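Local coordinates for nucleoprotein (PDB 3OV9), which encapsidates the viral genomic RNA, protecting it from nucleases, and assembles into ring-shaped hexamers needed to form the nucleocapsid, at residues 188-196 against 237-245. Sequence-based numbering, arbitrary orientation.
Sequences TKEEVAATF and AAQAYKTAA
Lys-189, in the first turn of helix 189-204, reaches across to the C-terminal end of helix 232-243 and makes the largest single share of the contact. Its CB lies 3.9 Å from OXT of Ala-245, the chain's terminal carboxylate. CG leaves anti to the backbone N (chi1 -178°), which sends the chain out toward the last residues. CD then passes over one face of the Tyr-241 ring, 4.0 Å from CE1, with the methyl of Ala-244 also beside it. A bend at chi3 (74°) turns CE and the ammonium group to the backbone carbonyls, and NZ donates to Tyr-241 O at 2.8 Å, in the carbonyl plane, and to Ala-244 O at 3.0 Å, tilted 27° from the plane of that second carbonyl. NZ also stands above the Tyr-241 ring, too far off for more than a weak cation-pi attraction.

Tyr-241 extends the other way, its hydroxyl reaching helix 189-204. Tyr-241 OH sits 3.9 Å from the methyl CB of Ala-193 and equally near CZ of Phe-196, at the edge of that ring. Phe-196 packs in turn on Leu-173 and Ser-177 of helix 159-180. Near the start of helix 189-204, a water accepts from Lys-189 N and donates to Ala-245 OXT at 2.8 Å, while the other carboxylate oxygen is held by Arg-178.

Lys-189 thus binds carbonyls at and just beyond the carboxy-terminal end of helix 232-243, where a positive charge would probably be favoured by the helix dipole, joining two helices of this all-helical phlebovirus nucleoprotein fold at its surface.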
loop_
_atom_site.group_PDB
_atom_site.type_symbol
_atom_site.label_atom_id
_atom_site.label_comp_id
_atom_site.label_asym_id
_atom_site.label_seq_id
_atom_site.Cartn_x
_atom_site.Cartn_y
_atom_site.Cartn_z
ATOM N N THR A 188 5.598 -18.018 10.691
ATOM C CA THR A 188 6.304 -19.108 11.368
ATOM C C THR A 188 5.364 -19.970 12.210
ATOM O O THR A 188 4.220 -19.588 12.467
ATOM C CB THR A 188 7.433 -18.572 12.279
ATOM O OG1 THR A 188 6.891 -17.627 13.211
ATOM C CG2 THR A 188 8.528 -17.904 11.453
ATOM N N LYS A 189 5.867 -21.130 12.636
ATOM C CA LYS A 189 5.131 -22.056 13.503
ATOM C C LYS A 189 4.569 -21.364 14.745
ATOM O O LYS A 189 3.405 -21.563 15.097
ATOM C CB LYS A 189 6.031 -23.234 13.904
ATOM C CG LYS A 189 5.352 -24.295 14.776
ATOM C CD LYS A 189 6.244 -25.513 15.002
ATOM C CE LYS A 189 7.378 -25.227 15.981
ATOM N NZ LYS A 189 8.276 -26.403 16.147
ATOM N N GLU A 190 5.401 -20.546 15.390
ATOM C CA GLU A 190 5.024 -19.819 16.604
ATOM C C GLU A 190 3.946 -18.766 16.341
ATOM O O GLU A 190 3.075 -18.541 17.182
ATOM C CB GLU A 190 6.252 -19.168 17.249
ATOM C CG GLU A 190 7.271 -20.155 17.831
ATOM C CD GLU A 190 8.129 -20.843 16.773
ATOM O OE1 GLU A 190 8.239 -20.322 15.641
ATOM O OE2 GLU A 190 8.698 -21.912 17.080
ATOM N N GLU A 191 4.013 -18.127 15.174
ATOM C CA GLU A 191 3.017 -17.133 14.771
ATOM C C GLU A 191 1.666 -17.782 14.455
ATOM O O GLU A 191 0.614 -17.217 14.760
ATOM C CB GLU A 191 3.523 -16.296 13.590
ATOM C CG GLU A 191 4.593 -15.273 13.978
ATOM C CD GLU A 191 5.170 -14.513 12.791
ATOM O OE1 GLU A 191 5.307 -15.103 11.698
ATOM O OE2 GLU A 191 5.503 -13.320 12.959
ATOM N N VAL A 192 1.707 -18.970 13.853
ATOM C CA VAL A 192 0.497 -19.753 13.594
ATOM C C VAL A 192 -0.066 -20.297 14.912
ATOM O O VAL A 192 -1.281 -20.290 15.125
ATOM C CB VAL A 192 0.754 -20.906 12.581
ATOM C CG1 VAL A 192 -0.493 -21.768 12.397
ATOM C CG2 VAL A 192 1.207 -20.348 11.234
ATOM N N ALA A 193 0.828 -20.743 15.795
ATOM C CA ALA A 193 0.449 -21.242 17.119
ATOM C C ALA A 193 -0.294 -20.195 17.944
ATOM O O ALA A 193 -1.203 -20.529 18.703
ATOM C CB ALA A 193 1.668 -21.747 17.875
ATOM N N ALA A 194 0.088 -18.930 17.776
ATOM C CA ALA A 194 -0.553 -17.819 18.477
ATOM C C ALA A 194 -2.031 -17.668 18.111
ATOM O O ALA A 194 -2.797 -17.057 18.858
ATOM C CB ALA A 194 0.200 -16.518 18.215
ATOM N N THR A 195 -2.424 -18.232 16.968
ATOM C CA THR A 195 -3.808 -18.146 16.492
ATOM C C THR A 195 -4.698 -19.294 16.980
ATOM O O THR A 195 -5.924 -19.173 16.957
ATOM C CB THR A 195 -3.904 -18.053 14.940
ATOM O OG1 THR A 195 -3.608 -19.325 14.350
ATOM C CG2 THR A 195 -2.959 -16.990 14.389
ATOM N N PHE A 196 -4.092 -20.398 17.420
ATOM C CA PHE A 196 -4.885 -21.550 17.856
ATOM C C PHE A 196 -4.754 -21.967 19.326
ATOM O O PHE A 196 -5.599 -22.711 19.821
ATOM C CB PHE A 196 -4.709 -22.760 16.913
ATOM C CG PHE A 196 -3.324 -23.370 16.912
ATOM C CD1 PHE A 196 -2.802 -23.983 18.051
ATOM C CD2 PHE A 196 -2.566 -23.386 15.743
ATOM C CE1 PHE A 196 -1.535 -24.568 18.038
ATOM C CE2 PHE A 196 -1.297 -23.971 15.717
ATOM C CZ PHE A 196 -0.781 -24.563 16.867
ATOM N N ALA A 237 4.009 -37.981 16.895
ATOM C CA ALA A 237 3.454 -36.699 16.460
ATOM C C ALA A 237 3.942 -35.526 17.309
ATOM O O ALA A 237 4.135 -34.425 16.793
ATOM C CB ALA A 237 1.935 -36.753 16.432
ATOM N N ALA A 238 4.144 -35.767 18.606
ATOM C CA ALA A 238 4.686 -34.750 19.508
ATOM C C ALA A 238 6.104 -34.360 19.097
ATOM O O ALA A 238 6.445 -33.174 19.066
ATOM C CB ALA A 238 4.659 -35.242 20.956
ATOM N N GLN A 239 6.916 -35.367 18.772
ATOM C CA GLN A 239 8.278 -35.158 18.287
ATOM C C GLN A 239 8.272 -34.431 16.940
ATOM O O GLN A 239 9.089 -33.537 16.710
ATOM C CB GLN A 239 9.026 -36.498 18.199
ATOM C CG GLN A 239 10.395 -36.460 17.495
ATOM C CD GLN A 239 11.424 -35.568 18.184
ATOM O OE1 GLN A 239 12.285 -34.981 17.526
ATOM N NE2 GLN A 239 11.348 -35.473 19.505
ATOM N N ALA A 240 7.339 -34.806 16.068
ATOM C CA ALA A 240 7.178 -34.146 14.771
ATOM C C ALA A 240 6.849 -32.656 14.912
ATOM O O ALA A 240 7.336 -31.837 14.132
ATOM C CB ALA A 240 6.125 -34.858 13.928
ATOM N N TYR A 241 6.039 -32.305 15.912
ATOM C CA TYR A 241 5.701 -30.902 16.175
ATOM C C TYR A 241 6.905 -30.087 16.652
ATOM O O TYR A 241 7.050 -28.917 16.286
ATOM C CB TYR A 241 4.543 -30.781 17.174
ATOM C CG TYR A 241 4.090 -29.353 17.408
ATOM C CD1 TYR A 241 3.435 -28.636 16.405
ATOM C CD2 TYR A 241 4.316 -28.717 18.631
ATOM C CE1 TYR A 241 3.022 -27.325 16.609
ATOM C CE2 TYR A 241 3.903 -27.403 18.846
ATOM C CZ TYR A 241 3.257 -26.717 17.831
ATOM O OH TYR A 241 2.845 -25.420 18.034
ATOM N N LYS A 242 7.757 -30.710 17.467
ATOM C CA LYS A 242 8.984 -30.079 17.964
ATOM C C LYS A 242 9.885 -29.602 16.829
ATOM O O LYS A 242 10.423 -28.495 16.881
ATOM C CB LYS A 242 9.765 -31.045 18.859
ATOM C CG LYS A 242 9.270 -31.129 20.287
ATOM C CD LYS A 242 9.756 -32.403 20.956
ATOM C CE LYS A 242 9.169 -32.555 22.348
ATOM N NZ LYS A 242 9.584 -33.841 22.971
ATOM N N THR A 243 10.034 -30.442 15.807
ATOM C CA THR A 243 10.948 -30.171 14.697
ATOM C C THR A 243 10.245 -29.547 13.484
ATOM O O THR A 243 10.890 -29.228 12.482
ATOM C CB THR A 243 11.718 -31.448 14.271
ATOM O OG1 THR A 243 10.789 -32.477 13.911
ATOM C CG2 THR A 243 12.603 -31.950 15.408
ATOM N N ALA A 244 8.929 -29.365 13.590
ATOM C CA ALA A 244 8.127 -28.774 12.517
ATOM C C ALA A 244 8.448 -27.297 12.307
ATOM O O ALA A 244 8.871 -26.606 13.236
ATOM C CB ALA A 244 6.640 -28.958 12.799
ATOM N N ALA A 245 8.246 -26.825 11.079
ATOM C CA ALA A 245 8.482 -25.426 10.726
ATOM C C ALA A 245 7.211 -24.761 10.202
ATOM O O ALA A 245 6.262 -25.433 9.797
ATOM C CB ALA A 245 9.606 -25.317 9.700
ATOM O OXT ALA A 245 7.097 -23.534 10.171
HETATM O O HOH W 1 8.855 -22.161 11.791
#